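Local coordinates for vacuolar protein sorting 29 (Cryptosporidium parvum, PDB 2A22) that probably serves endosomal protein sorting as the VPS29 component of a retromer-type complex, using a calcineurin-like phosphoesterase fold, at residues L60-N64 and I116-H120; N192-Y197 and A209-K215; P44-L50 and D200-T206; G148-K152 and A172-T177; F24-L30 and F184-Q190. All coordinates share one frame; numbering follows the deposited sequence.

Interaction 1 of 5, residues L60-N64 and I116-H120; sequences LCTGN and IGLMH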
# COMPACT_ATOMS: atom_id res chain seq x y z
N LEU A 60 -0.04 -4.13 -3.89
CA LEU A 60 -1.02 -3.04 -3.98
C LEU A 60 -0.38 -1.74 -3.53
O LEU A 60 -0.09 -1.53 -2.35
CB LEU A 60 -2.29 -3.34 -3.19
CG LEU A 60 -2.91 -4.73 -3.44
CD1 LEU A 60 -4.09 -4.94 -2.47
CD2 LEU A 60 -3.33 -4.88 -4.89
N CYS A 61 -0.12 -0.88 -4.48
CA CYS A 61 0.67 0.32 -4.21
C CYS A 61 -0.22 1.54 -4.17
O CYS A 61 -0.96 1.80 -5.11
CB CYS A 61 1.75 0.49 -5.27
SG CYS A 61 2.68 2.02 -5.06
N THR A 62 -0.13 2.29 -3.07
CA THR A 62 -1.04 3.41 -2.79
C THR A 62 -0.71 4.71 -3.57
O THR A 62 -1.42 5.71 -3.44
CB THR A 62 -1.09 3.71 -1.30
OG1 THR A 62 0.26 3.87 -0.79
CG2 THR A 62 -1.82 2.53 -0.56
N GLY A 63 0.34 4.67 -4.39
CA GLY A 63 0.71 5.82 -5.19
C GLY A 63 1.85 6.64 -4.60
O GLY A 63 2.50 6.21 -3.63
N ASN A 64 2.08 7.81 -5.19
CA ASN A 64 3.29 8.59 -4.88
C ASN A 64 4.59 7.78 -4.90
O ASN A 64 5.45 7.92 -4.02
CB ASN A 64 3.12 9.41 -3.61
CG ASN A 64 2.29 10.64 -3.84
OD1 ASN A 64 2.00 10.98 -4.99
ND2 ASN A 64 1.90 11.32 -2.77
N ILE A 116 -10.53 -6.22 -2.43
CA ILE A 116 -9.67 -5.21 -1.85
C ILE A 116 -9.70 -3.91 -2.65
O ILE A 116 -9.40 -3.89 -3.86
CB ILE A 116 -8.23 -5.76 -1.67
CG1 ILE A 116 -8.31 -7.18 -1.07
CG2 ILE A 116 -7.38 -4.78 -0.84
CD1 ILE A 116 -6.99 -7.78 -0.57
N GLY A 117 -10.06 -2.82 -1.96
CA GLY A 117 -10.06 -1.49 -2.57
C GLY A 117 -8.72 -0.82 -2.34
O GLY A 117 -8.14 -0.94 -1.26
N LEU A 118 -8.24 -0.11 -3.36
CA LEU A 118 -6.94 0.58 -3.35
C LEU A 118 -7.08 1.99 -3.95
O LEU A 118 -7.58 2.14 -5.07
CB LEU A 118 -5.92 -0.20 -4.18
CG LEU A 118 -4.54 0.46 -4.35
CD1 LEU A 118 -3.79 0.40 -3.02
CD2 LEU A 118 -3.79 -0.30 -5.46
N MET A 119 -6.70 3.01 -3.19
CA MET A 119 -6.75 4.37 -3.67
C MET A 119 -5.76 5.23 -2.90
O MET A 119 -5.42 4.89 -1.79
CB MET A 119 -8.18 4.93 -3.59
CG MET A 119 -8.78 4.96 -2.18
SD MET A 119 -10.36 5.88 -2.08
CE MET A 119 -10.29 6.77 -3.64
N HIS A 120 -5.29 6.33 -3.48
CA HIS A 120 -4.27 7.13 -2.82
C HIS A 120 -4.72 7.72 -1.46
O HIS A 120 -3.94 7.72 -0.50
CB HIS A 120 -3.67 8.21 -3.75
CG HIS A 120 -2.59 9.00 -3.09
ND1 HIS A 120 -1.40 8.44 -2.69
CD2 HIS A 120 -2.56 10.29 -2.67
CE1 HIS A 120 -0.66 9.36 -2.08
NE2 HIS A 120 -1.35 10.49 -2.05

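Interaction 2 of 5, residues N192-Y197 and A209-K215; sequences NKVVLY and AMSEFSK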
# COMPACT_ATOMS: atom_id res chain seq x y z
N ASN A 192 -10.30 -17.94 4.82
CA ASN A 192 -10.97 -16.82 5.52
C ASN A 192 -10.07 -16.07 6.52
O ASN A 192 -10.54 -15.17 7.23
CB ASN A 192 -12.27 -17.31 6.20
CG ASN A 192 -13.41 -17.61 5.19
OD1 ASN A 192 -13.51 -16.97 4.13
ND2 ASN A 192 -14.27 -18.57 5.53
N LYS A 193 -8.78 -16.40 6.54
CA LYS A 193 -7.83 -15.83 7.50
C LYS A 193 -6.93 -14.77 6.88
O LYS A 193 -6.33 -14.97 5.83
CB LYS A 193 -6.93 -16.89 8.13
CG LYS A 193 -7.57 -18.28 8.39
CD LYS A 193 -8.64 -18.18 9.46
CE LYS A 193 -9.30 -19.55 9.70
NZ LYS A 193 -10.25 -19.39 10.84
N VAL A 194 -6.83 -13.66 7.60
CA VAL A 194 -5.91 -12.58 7.30
C VAL A 194 -4.90 -12.53 8.44
O VAL A 194 -5.29 -12.38 9.59
CB VAL A 194 -6.65 -11.26 7.29
CG1 VAL A 194 -5.69 -10.12 6.89
CG2 VAL A 194 -7.89 -11.38 6.37
N VAL A 195 -3.62 -12.68 8.11
CA VAL A 195 -2.56 -12.39 9.03
C VAL A 195 -1.74 -11.25 8.45
O VAL A 195 -1.11 -11.37 7.38
CB VAL A 195 -1.61 -13.60 9.28
CG1 VAL A 195 -0.54 -13.20 10.33
CG2 VAL A 195 -2.40 -14.83 9.76
N LEU A 196 -1.76 -10.13 9.17
CA LEU A 196 -1.16 -8.91 8.68
C LEU A 196 0.14 -8.62 9.43
O LEU A 196 0.11 -8.45 10.64
CB LEU A 196 -2.10 -7.73 8.94
CG LEU A 196 -1.60 -6.39 8.39
CD1 LEU A 196 -1.60 -6.40 6.83
CD2 LEU A 196 -2.49 -5.27 8.90
N TYR A 197 1.24 -8.52 8.69
CA TYR A 197 2.51 -8.05 9.25
C TYR A 197 2.82 -6.60 8.87
O TYR A 197 2.89 -6.25 7.70
CB TYR A 197 3.62 -8.97 8.79
CG TYR A 197 3.40 -10.39 9.25
CD1 TYR A 197 3.66 -10.76 10.58
CD2 TYR A 197 2.91 -11.37 8.37
CE1 TYR A 197 3.45 -12.10 11.03
CE2 TYR A 197 2.72 -12.70 8.79
CZ TYR A 197 2.99 -13.05 10.13
OH TYR A 197 2.79 -14.36 10.57
N ALA A 209 4.86 -5.75 13.63
CA ALA A 209 3.70 -5.94 14.47
C ALA A 209 2.71 -6.79 13.64
O ALA A 209 2.47 -6.50 12.46
CB ALA A 209 3.10 -4.62 14.81
N MET A 210 2.18 -7.84 14.25
CA MET A 210 1.24 -8.75 13.58
C MET A 210 -0.15 -8.47 14.12
O MET A 210 -0.31 -8.31 15.34
CB MET A 210 1.63 -10.20 13.89
CG MET A 210 0.73 -11.25 13.22
SD MET A 210 -0.83 -11.63 14.07
CE MET A 210 -0.22 -12.09 15.72
N SER A 211 -1.13 -8.41 13.22
CA SER A 211 -2.55 -8.42 13.57
C SER A 211 -3.24 -9.45 12.71
O SER A 211 -2.95 -9.62 11.53
CB SER A 211 -3.21 -7.07 13.27
OG SER A 211 -2.75 -6.09 14.16
N GLU A 212 -4.21 -10.11 13.31
CA GLU A 212 -4.83 -11.26 12.70
C GLU A 212 -6.34 -11.03 12.74
O GLU A 212 -6.89 -10.51 13.73
CB GLU A 212 -4.44 -12.49 13.52
CG GLU A 212 -4.39 -13.75 12.74
CD GLU A 212 -4.55 -14.98 13.62
OE1 GLU A 212 -3.77 -15.14 14.59
OE2 GLU A 212 -5.48 -15.76 13.33
N PHE A 213 -7.01 -11.40 11.65
CA PHE A 213 -8.43 -11.16 11.44
C PHE A 213 -8.97 -12.38 10.73
O PHE A 213 -8.25 -12.99 9.94
CB PHE A 213 -8.64 -9.93 10.54
CG PHE A 213 -8.10 -8.66 11.13
CD1 PHE A 213 -8.88 -7.87 11.96
CD2 PHE A 213 -6.78 -8.27 10.87
CE1 PHE A 213 -8.38 -6.71 12.52
CE2 PHE A 213 -6.26 -7.10 11.43
CZ PHE A 213 -7.06 -6.31 12.25
N SER A 214 -10.23 -12.72 10.97
CA SER A 214 -10.85 -13.80 10.21
C SER A 214 -12.36 -13.73 10.07
O SER A 214 -13.03 -13.10 10.86
CB SER A 214 -10.43 -15.18 10.73
OG SER A 214 -11.00 -15.46 12.00
N LYS A 215 -12.83 -14.41 9.01
CA LYS A 215 -14.23 -14.65 8.58
C LYS A 215 -14.76 -13.61 7.60
O LYS A 215 -14.57 -13.72 6.37
CB LYS A 215 -15.18 -14.87 9.76
CG LYS A 215 -14.76 -15.97 10.71
CD LYS A 215 -15.33 -15.68 12.08
CE LYS A 215 -16.83 -16.07 12.23
NZ LYS A 215 -17.35 -15.71 13.59
O HOH W 1 -9.48 -17.63 13.04

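Interaction 3 of 5, residues P44-L50 and D200-T206; sequences PSNFREL and DLRDGKT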
# COMPACT_ATOMS: atom_id res chain seq x y z
N PRO A 44 14.88 1.85 2.31
CA PRO A 44 15.89 1.43 3.28
C PRO A 44 16.50 0.10 2.85
O PRO A 44 15.78 -0.79 2.34
CB PRO A 44 15.07 1.23 4.56
CG PRO A 44 13.97 2.20 4.39
CD PRO A 44 13.59 2.13 2.96
N SER A 45 17.81 -0.04 3.01
CA SER A 45 18.45 -1.31 2.62
C SER A 45 17.92 -2.44 3.51
O SER A 45 17.76 -3.56 3.05
CB SER A 45 19.98 -1.20 2.67
OG SER A 45 20.45 -1.01 3.99
N ASN A 46 17.62 -2.09 4.75
CA ASN A 46 17.06 -3.01 5.76
C ASN A 46 15.80 -3.77 5.31
O ASN A 46 15.45 -4.78 5.96
CB ASN A 46 16.65 -2.23 7.01
CG ASN A 46 17.68 -1.23 7.46
OD1 ASN A 46 18.21 -1.35 8.56
ND2 ASN A 46 17.93 -0.22 6.66
N PHE A 47 15.11 -3.22 4.29
CA PHE A 47 13.83 -3.71 3.77
C PHE A 47 14.08 -4.58 2.55
O PHE A 47 13.14 -5.15 1.97
CB PHE A 47 12.93 -2.53 3.30
CG PHE A 47 12.24 -1.77 4.42
CD1 PHE A 47 12.48 -2.05 5.78
CD2 PHE A 47 11.37 -0.71 4.10
CE1 PHE A 47 11.82 -1.34 6.81
CE2 PHE A 47 10.71 0.01 5.12
CZ PHE A 47 10.94 -0.30 6.46
N ARG A 48 15.34 -4.63 2.13
CA ARG A 48 15.71 -5.15 0.81
C ARG A 48 15.27 -6.58 0.60
O ARG A 48 14.56 -6.88 -0.36
CB ARG A 48 17.23 -5.01 0.58
CG ARG A 48 17.71 -5.57 -0.78
CD ARG A 48 19.22 -5.53 -0.91
NE ARG A 48 19.67 -6.44 -1.97
CZ ARG A 48 20.95 -6.58 -2.36
NH1 ARG A 48 21.92 -5.88 -1.77
NH2 ARG A 48 21.25 -7.44 -3.33
N GLU A 49 15.69 -7.44 1.51
CA GLU A 49 15.39 -8.85 1.41
C GLU A 49 13.94 -9.14 1.74
O GLU A 49 13.35 -10.04 1.14
CB GLU A 49 16.33 -9.65 2.32
CG GLU A 49 17.74 -9.80 1.74
CD GLU A 49 18.64 -10.69 2.58
OE1 GLU A 49 18.35 -10.94 3.78
OE2 GLU A 49 19.67 -11.15 2.02
N LEU A 50 13.36 -8.36 2.65
CA LEU A 50 11.94 -8.49 2.94
C LEU A 50 11.09 -8.30 1.68
O LEU A 50 10.21 -9.12 1.41
CB LEU A 50 11.50 -7.54 4.07
CG LEU A 50 11.76 -8.02 5.51
CD1 LEU A 50 11.50 -6.89 6.49
CD2 LEU A 50 10.98 -9.29 5.92
N ASP A 200 7.97 -1.42 10.32
CA ASP A 200 8.50 -0.07 10.37
C ASP A 200 9.97 -0.05 10.79
O ASP A 200 10.44 -0.97 11.46
CB ASP A 200 7.63 0.84 11.25
CG ASP A 200 7.76 0.53 12.75
OD1 ASP A 200 7.89 -0.64 13.14
OD2 ASP A 200 7.68 1.47 13.55
N LEU A 201 10.69 0.98 10.34
CA LEU A 201 12.10 1.12 10.64
C LEU A 201 12.29 2.30 11.58
O LEU A 201 12.03 3.44 11.22
CB LEU A 201 12.91 1.36 9.35
CG LEU A 201 14.44 1.59 9.45
CD1 LEU A 201 15.12 0.48 10.21
CD2 LEU A 201 15.06 1.69 8.08
N ARG A 202 12.74 2.01 12.80
CA ARG A 202 13.02 3.04 13.82
C ARG A 202 14.38 2.74 14.46
O ARG A 202 14.71 1.58 14.77
CB ARG A 202 11.92 3.09 14.87
CG ARG A 202 10.55 3.58 14.32
CD ARG A 202 9.39 3.60 15.35
NE ARG A 202 9.09 2.28 15.90
CZ ARG A 202 9.36 1.91 17.16
NH1 ARG A 202 9.93 2.77 18.01
NH2 ARG A 202 9.07 0.68 17.57
N ASP A 203 15.21 3.78 14.58
CA ASP A 203 16.52 3.67 15.23
C ASP A 203 17.36 2.58 14.61
O ASP A 203 17.98 1.80 15.32
CB ASP A 203 16.34 3.40 16.73
CG ASP A 203 15.42 4.42 17.39
OD1 ASP A 203 15.66 5.65 17.20
OD2 ASP A 203 14.45 3.99 18.07
N GLY A 204 17.35 2.51 13.28
CA GLY A 204 18.17 1.52 12.59
C GLY A 204 17.61 0.10 12.61
O GLY A 204 18.16 -0.79 11.98
N LYS A 205 16.49 -0.12 13.31
CA LYS A 205 15.96 -1.47 13.50
C LYS A 205 14.59 -1.64 12.87
O LYS A 205 13.70 -0.81 13.08
CB LYS A 205 15.89 -1.80 15.00
CG LYS A 205 15.54 -3.26 15.31
CD LYS A 205 15.14 -3.45 16.81
CE LYS A 205 14.94 -4.95 17.19
NZ LYS A 205 15.91 -5.88 16.48
N THR A 206 14.43 -2.70 12.08
CA THR A 206 13.13 -3.04 11.53
C THR A 206 12.32 -3.79 12.59
O THR A 206 12.77 -4.80 13.13
CB THR A 206 13.24 -3.90 10.25
OG1 THR A 206 13.99 -3.18 9.25
CG2 THR A 206 11.85 -4.20 9.67

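Interaction 4 of 5, residues G148-K152 and A172-T177; sequences GHTHK and AFSALT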
# COMPACT_ATOMS: atom_id res chain seq x y z
N GLY A 148 -3.30 5.58 1.22
CA GLY A 148 -2.06 6.17 1.73
C GLY A 148 -2.21 7.66 2.01
O GLY A 148 -3.06 8.09 2.81
N HIS A 149 -1.36 8.43 1.35
CA HIS A 149 -1.38 9.89 1.36
C HIS A 149 -0.89 10.60 2.62
O HIS A 149 -0.11 11.53 2.56
CB HIS A 149 -2.75 10.47 0.91
CG HIS A 149 -2.74 11.96 0.81
ND1 HIS A 149 -2.02 12.63 -0.16
CD2 HIS A 149 -3.26 12.92 1.62
CE1 HIS A 149 -2.14 13.93 0.02
NE2 HIS A 149 -2.89 14.13 1.09
N THR A 150 -1.34 10.14 3.78
CA THR A 150 -1.10 10.87 5.04
C THR A 150 0.21 10.52 5.77
O THR A 150 0.58 11.20 6.74
CB THR A 150 -2.25 10.62 5.97
OG1 THR A 150 -2.35 9.21 6.23
CG2 THR A 150 -3.56 11.10 5.30
N HIS A 151 0.89 9.45 5.33
CA HIS A 151 2.08 8.90 6.03
C HIS A 151 1.80 8.36 7.43
O HIS A 151 2.73 8.18 8.22
CB HIS A 151 3.27 9.91 6.07
CG HIS A 151 3.80 10.29 4.72
ND1 HIS A 151 5.09 10.75 4.52
CD2 HIS A 151 3.22 10.28 3.49
CE1 HIS A 151 5.28 11.01 3.25
NE2 HIS A 151 4.16 10.73 2.60
N LYS A 152 0.54 8.09 7.73
CA LYS A 152 0.18 7.52 8.99
C LYS A 152 -0.11 6.04 8.85
O LYS A 152 -1.18 5.64 8.35
CB LYS A 152 -1.04 8.21 9.60
CG LYS A 152 -1.20 7.84 11.09
CD LYS A 152 -2.47 8.36 11.73
CE LYS A 152 -2.29 8.39 13.27
NZ LYS A 152 -3.52 8.80 14.04
N ALA A 172 9.98 9.44 3.67
CA ALA A 172 9.86 10.78 3.09
C ALA A 172 8.96 11.65 3.96
O ALA A 172 7.97 11.14 4.53
CB ALA A 172 9.31 10.70 1.66
N PHE A 173 9.30 12.93 4.07
CA PHE A 173 8.55 13.83 4.97
C PHE A 173 7.21 14.24 4.37
O PHE A 173 7.12 14.59 3.20
CB PHE A 173 9.38 15.08 5.37
CG PHE A 173 8.74 15.94 6.45
CD1 PHE A 173 8.98 15.70 7.81
CD2 PHE A 173 7.94 17.03 6.11
CE1 PHE A 173 8.39 16.51 8.82
CE2 PHE A 173 7.36 17.88 7.13
CZ PHE A 173 7.58 17.60 8.46
N SER A 174 6.17 14.19 5.21
CA SER A 174 4.91 14.88 5.01
C SER A 174 4.55 15.59 6.32
O SER A 174 4.67 14.99 7.39
CB SER A 174 3.80 13.87 4.70
OG SER A 174 2.53 14.44 4.97
N ALA A 175 4.09 16.84 6.25
CA ALA A 175 3.67 17.55 7.47
C ALA A 175 2.42 16.94 8.11
O ALA A 175 2.10 17.25 9.28
CB ALA A 175 3.43 19.06 7.18
N LEU A 176 1.71 16.08 7.36
CA LEU A 176 0.55 15.36 7.91
C LEU A 176 0.94 14.42 9.04
O LEU A 176 0.22 14.30 10.04
CB LEU A 176 -0.20 14.62 6.81
CG LEU A 176 -1.33 15.30 6.03
CD1 LEU A 176 -1.31 16.82 6.10
CD2 LEU A 176 -1.47 14.80 4.56
N THR A 177 2.09 13.76 8.91
CA THR A 177 2.60 12.87 9.95
C THR A 177 4.13 13.05 10.05
O THR A 177 4.90 12.23 9.53
CB THR A 177 2.25 11.40 9.66
OG1 THR A 177 0.88 11.31 9.25
CG2 THR A 177 2.50 10.51 10.90
O HOH W 2 1.38 13.82 2.80
O HOH W 3 6.30 11.90 7.14

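Interaction 5 of 5, residues F24-L30 and F184-Q190; sequences FGDLVLL and FMLMALQ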
# COMPACT_ATOMS: atom_id res chain seq x y z
N PHE A 24 -1.60 -22.73 -2.55
CA PHE A 24 -2.42 -22.17 -1.46
C PHE A 24 -1.96 -20.83 -0.84
O PHE A 24 -0.79 -20.65 -0.45
CB PHE A 24 -2.68 -23.22 -0.37
CG PHE A 24 -3.63 -22.74 0.69
CD1 PHE A 24 -4.93 -22.33 0.36
CD2 PHE A 24 -3.23 -22.68 2.02
CE1 PHE A 24 -5.79 -21.88 1.34
CE2 PHE A 24 -4.11 -22.24 3.02
CZ PHE A 24 -5.38 -21.83 2.67
N GLY A 25 -2.89 -19.90 -0.72
CA GLY A 25 -2.61 -18.65 -0.04
C GLY A 25 -2.04 -17.57 -0.95
O GLY A 25 -1.52 -17.84 -2.06
N ASP A 26 -2.17 -16.34 -0.48
CA ASP A 26 -1.66 -15.20 -1.21
C ASP A 26 -0.88 -14.38 -0.22
O ASP A 26 -1.27 -14.28 0.95
CB ASP A 26 -2.83 -14.38 -1.75
CG ASP A 26 -3.68 -15.17 -2.77
OD1 ASP A 26 -3.21 -15.41 -3.89
OD2 ASP A 26 -4.83 -15.55 -2.45
N LEU A 27 0.19 -13.75 -0.69
CA LEU A 27 0.94 -12.82 0.14
C LEU A 27 0.99 -11.48 -0.57
O LEU A 27 1.51 -11.35 -1.68
CB LEU A 27 2.36 -13.37 0.48
CG LEU A 27 3.20 -12.53 1.44
CD1 LEU A 27 2.60 -12.47 2.85
CD2 LEU A 27 4.66 -13.08 1.50
N VAL A 28 0.39 -10.48 0.06
CA VAL A 28 0.16 -9.19 -0.58
C VAL A 28 1.01 -8.11 0.06
O VAL A 28 0.91 -7.87 1.28
CB VAL A 28 -1.33 -8.75 -0.48
CG1 VAL A 28 -1.57 -7.57 -1.42
CG2 VAL A 28 -2.27 -9.90 -0.81
N LEU A 29 1.85 -7.46 -0.76
CA LEU A 29 2.65 -6.34 -0.32
C LEU A 29 1.84 -5.04 -0.45
O LEU A 29 1.32 -4.73 -1.51
CB LEU A 29 3.98 -6.26 -1.10
CG LEU A 29 4.79 -4.95 -0.96
CD1 LEU A 29 5.29 -4.77 0.49
CD2 LEU A 29 5.97 -4.91 -1.96
N LEU A 30 1.70 -4.32 0.66
CA LEU A 30 1.01 -3.02 0.69
C LEU A 30 2.07 -1.96 0.96
O LEU A 30 2.78 -2.02 1.97
CB LEU A 30 -0.07 -2.99 1.78
CG LEU A 30 -0.97 -4.25 1.86
CD1 LEU A 30 -1.98 -4.15 3.00
CD2 LEU A 30 -1.71 -4.42 0.53
N PHE A 184 5.89 -0.52 5.67
CA PHE A 184 5.07 -1.20 4.68
C PHE A 184 4.36 -2.34 5.41
O PHE A 184 4.61 -2.59 6.61
CB PHE A 184 5.92 -1.70 3.49
CG PHE A 184 6.89 -2.81 3.86
CD1 PHE A 184 6.50 -4.16 3.82
CD2 PHE A 184 8.20 -2.51 4.23
CE1 PHE A 184 7.40 -5.19 4.15
CE2 PHE A 184 9.10 -3.51 4.58
CZ PHE A 184 8.70 -4.86 4.52
N MET A 185 3.49 -3.05 4.69
CA MET A 185 2.78 -4.20 5.23
C MET A 185 2.88 -5.40 4.30
O MET A 185 2.93 -5.27 3.08
CB MET A 185 1.31 -3.87 5.44
CG MET A 185 1.08 -2.79 6.47
SD MET A 185 -0.63 -2.31 6.44
CE MET A 185 -0.62 -1.15 7.79
N LEU A 186 2.93 -6.58 4.90
CA LEU A 186 2.79 -7.80 4.14
C LEU A 186 1.60 -8.53 4.73
O LEU A 186 1.54 -8.75 5.93
CB LEU A 186 4.08 -8.63 4.16
CG LEU A 186 5.21 -8.14 3.25
CD1 LEU A 186 6.56 -8.74 3.66
CD2 LEU A 186 4.92 -8.53 1.81
N MET A 187 0.61 -8.83 3.88
CA MET A 187 -0.68 -9.37 4.33
C MET A 187 -0.85 -10.78 3.77
O MET A 187 -0.95 -10.96 2.53
CB MET A 187 -1.83 -8.45 3.84
CG MET A 187 -3.26 -8.90 4.26
SD MET A 187 -4.54 -7.72 3.81
CE MET A 187 -4.85 -7.00 5.38
N ALA A 188 -0.88 -11.78 4.64
CA ALA A 188 -1.10 -13.16 4.19
C ALA A 188 -2.59 -13.44 4.23
O ALA A 188 -3.24 -13.28 5.27
CB ALA A 188 -0.37 -14.16 5.08
N LEU A 189 -3.12 -13.85 3.08
CA LEU A 189 -4.49 -14.27 2.99
C LEU A 189 -4.56 -15.77 2.74
O LEU A 189 -3.95 -16.30 1.79
CB LEU A 189 -5.19 -13.48 1.88
CG LEU A 189 -5.20 -11.94 2.01
CD1 LEU A 189 -5.68 -11.32 0.70
CD2 LEU A 189 -6.07 -11.47 3.16
N GLN A 190 -5.30 -16.46 3.60
CA GLN A 190 -5.44 -17.90 3.44
C GLN A 190 -6.86 -18.28 3.79
O GLN A 190 -7.26 -18.17 4.94
CB GLN A 190 -4.43 -18.68 4.31
CG GLN A 190 -3.00 -18.37 3.94
CD GLN A 190 -1.96 -19.13 4.78
OE1 GLN A 190 -2.27 -19.77 5.78
NE2 GLN A 190 -0.68 -18.99 4.38
O HOH W 4 -0.23 -16.72 2.32
O HOH W 5 -6.07 -16.27 -0.30

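Interaction 1 of 5, residues L60-N64 and I116-H120
A chi1 of -178° swings the His120 ring away from its own backbone N and across to the carbonyl of Thr62, while Leu118, through a similar first torsion, directs both methyls at the backbone of Cys61. His120 ND1 donates to Thr62 O at 2.8 Å. That oxygen lies almost exactly in the imidazole plane, though the donor tilts 30° from the carbonyl plane; His120 CA also meets Thr62 O in a CA-H...O contact. The Asn64 side chain crosses that of His120 at about a right angle, amide and ring planes 58° apart, its ND2 3.3 Å from His120 CE1, yet this nitrogen bonds to Asp87 instead. Farther back the chemistry is apolar and links the two sheets: Leu118 CD1 meets Thr62 CG2 at 3.8 Å, and Leu60 CD1 lies 3.7 Å from Ile116 CG2. The carbonyl's hold on ND1 helps to fix the ring's rotation, with NE2 bonded to His149 and weakly to Asp87, an arrangement consistent with the metal centre of calcineurin-like phosphoesterases, although no metal is modelled.

Interaction 2 of 5, residues N192-Y197 and A209-K215
Val194, Leu196 and Phe213 bury the most surface of any residues in this antiparallel beta hairpin contact, which pairs strand 193-202 with strand 205-214 at the edge of the six-stranded sheet. Val194 faces Phe213 as a hydrogen-bonded pair: Val194 N reaches Phe213 O at 2.8 Å, and Phe213 N returns the bond to Val194 O at 2.9 Å. Two residues on, Leu196 and Ser211 repeat the pattern, with Leu196 N 2.7 Å from Ser211 O. Val194, Leu196, Ser211 and Phe213 project from one face. The strand register sets Phe213 CB 4.0 Å from Val194 CB, and with CG anti to the carbonyl carbon (chi1 -61°) the Phe213 ring runs on to Val155, Glu157 and Leu162 of the second sheet. Leu196 covers Val155 and Leu164 there, making this face the inner one of the sandwich. On the other face Met210 CG packs 3.6 Å from Tyr197 CE1 and also touches Val195 CG1, while Glu212 CG touches Val195 CG2 where the two side chains cross at a slant. Near the chain's end, a water molecule joins the strands, 2.9 Å from Lys193 NZ and 2.8 Å from Ser214 OG.

Interaction 3 of 5, residues P44-L50 and D200-T206
Leu201 and Thr206, just outside the turn of the C-terminal hairpin, receive a 3-10 segment, 45-47, that leads into helix 48-52. Leu201 does much of the touching: its branch extended opposite the backbone N (chi1 178°), its CD2 comes 3.5 Å from Pro44 CB, the two side chains sliding past each other in opposite directions, and lies 3.7 Å from Asn46 ND2. Asn46 crosses Leu201 at about a right angle and sets its CB beside Thr206 OG1. The ring of Phe47 fills the middle. Thr206 OG1 meets it at the edge, in plane, 3.7 Å from CE1 of Phe47, and Leu201 CB lies obliquely 3.9 Å from Phe47 CZ. Pro44 CG covers one ring face, offset toward the rim. The hairpin itself closes through a type I' turn from Arg202 to Lys205, the tight two-residue turn suited to the twist of antiparallel strands; Asp203 and Gly204 both take positive phi there. At its base, Arg202 NE is salt-bridged to Asp200 OD2 at 2.9 Å, on the syn side of the carboxylate. Leu50 CD1 reaches Thr206 CG2 tip to tip at 4.2 Å, and Phe47 also meets Phe184 edge-to-face.

Interaction 4 of 5, residues G148-K152 and A172-T177
His151 lays one face of its imidazole on Ser174, whose CB stands 3.4 Å from the ring centroid and 13° off the normal, a CH-pi contact almost over the centre. At the edge of the same ring, near its plane, Ala172 O lies 2.9 Å from His151 ND1; the far nitrogen, NE2, is engaged by Lys35. Leu176 instead crosses His149 obliquely, bringing CD2 3.8 Å from His149 NE2. With OG1 set opposite its carbonyl carbon (chi1 -45°), Thr177 points that oxygen at Thr150 O, tilted 32° from the carbonyl plane, in a hydrogen bond modelled at 2.5 Å, a length perhaps too short to take literally. Ser174 is held by its own ST turn, OG accepting from Leu176 N at 3.0 Å, and a water ties that OG to His149 O. Residues 148-151 read Gly-His-Thr-His, a signature of calcineurin-like phosphoesterases, and His149 ND1 pairs with His120. The contact thus joins two loops, one between strands 144-147 and 154-158, the other between strands 161-165 and 183-190.

Interaction 5 of 5, residues F24-L30 and F184-Q190
Strands 26-30 and 184-190 run antiparallel at 159°, their axes 4.6 Å apart, with six backbone hydrogen bonds joining the pairs Asp26-Leu189, Val28-Met187 and Leu30-Met185. Leu30 N to Met185 O, at 2.9 Å, typifies them. On the face that carries these three pairs the packing is apolar beyond Asp26: Leu30 CB meets Met185 CB at 4.0 Å, and Val28 CG2 crosses to Leu189 CD1 at the same 4.0 Å. Met187, its chain trans to the backbone N about the first bond (chi1 -179°), sends its thioether away from Val28 toward Leu162 and Leu164 of the second sheet. The other face is built from Leu27, Leu29, Leu186 and Ala188. There the Leu29 side chain crosses Phe184 at about a right angle, its CD1 3.6 Å from Phe184 CD1, and Leu186 CD2 lies against Leu29 CB. The outer end is more polar: Phe24 CZ rests 3.7 Å from Gln190 CB, a water links Asp26 O with Gln190 NE2, and the carboxylate of Asp26 is held by Asn57. Such antiparallel pairing, between a first strand that is parallel to strand 58-61 and a late strand leading to the C-terminal hairpin, belongs to the alpha-beta-beta-alpha sandwich of the calcineurin-like phosphoesterases.

How the interactions relate
These contacts exemplify how chemistry follows the elements joined. Interaction 1 is wholly buried and bridges the two sheets; interaction 5 lies partly buried within one of them, and its Leu29 bonds to Leu60 of interaction 1. Interaction 2 extends that same sheet to its exposed edge, sharing backbone bonds between strands 183-190 and 193-202. Both 2 and 5 rest on regular strand pairing, whereas interaction 3, on the surface at the far end of the hairpin used by interaction 2, relies on side-chain packing and meets interaction 5 through Phe47 and Phe184. Interaction 4, loop against loop, is set apart by its CH-pi contact and ST turn, and touches interaction 1 where His149 meets His120 at the possible metal site.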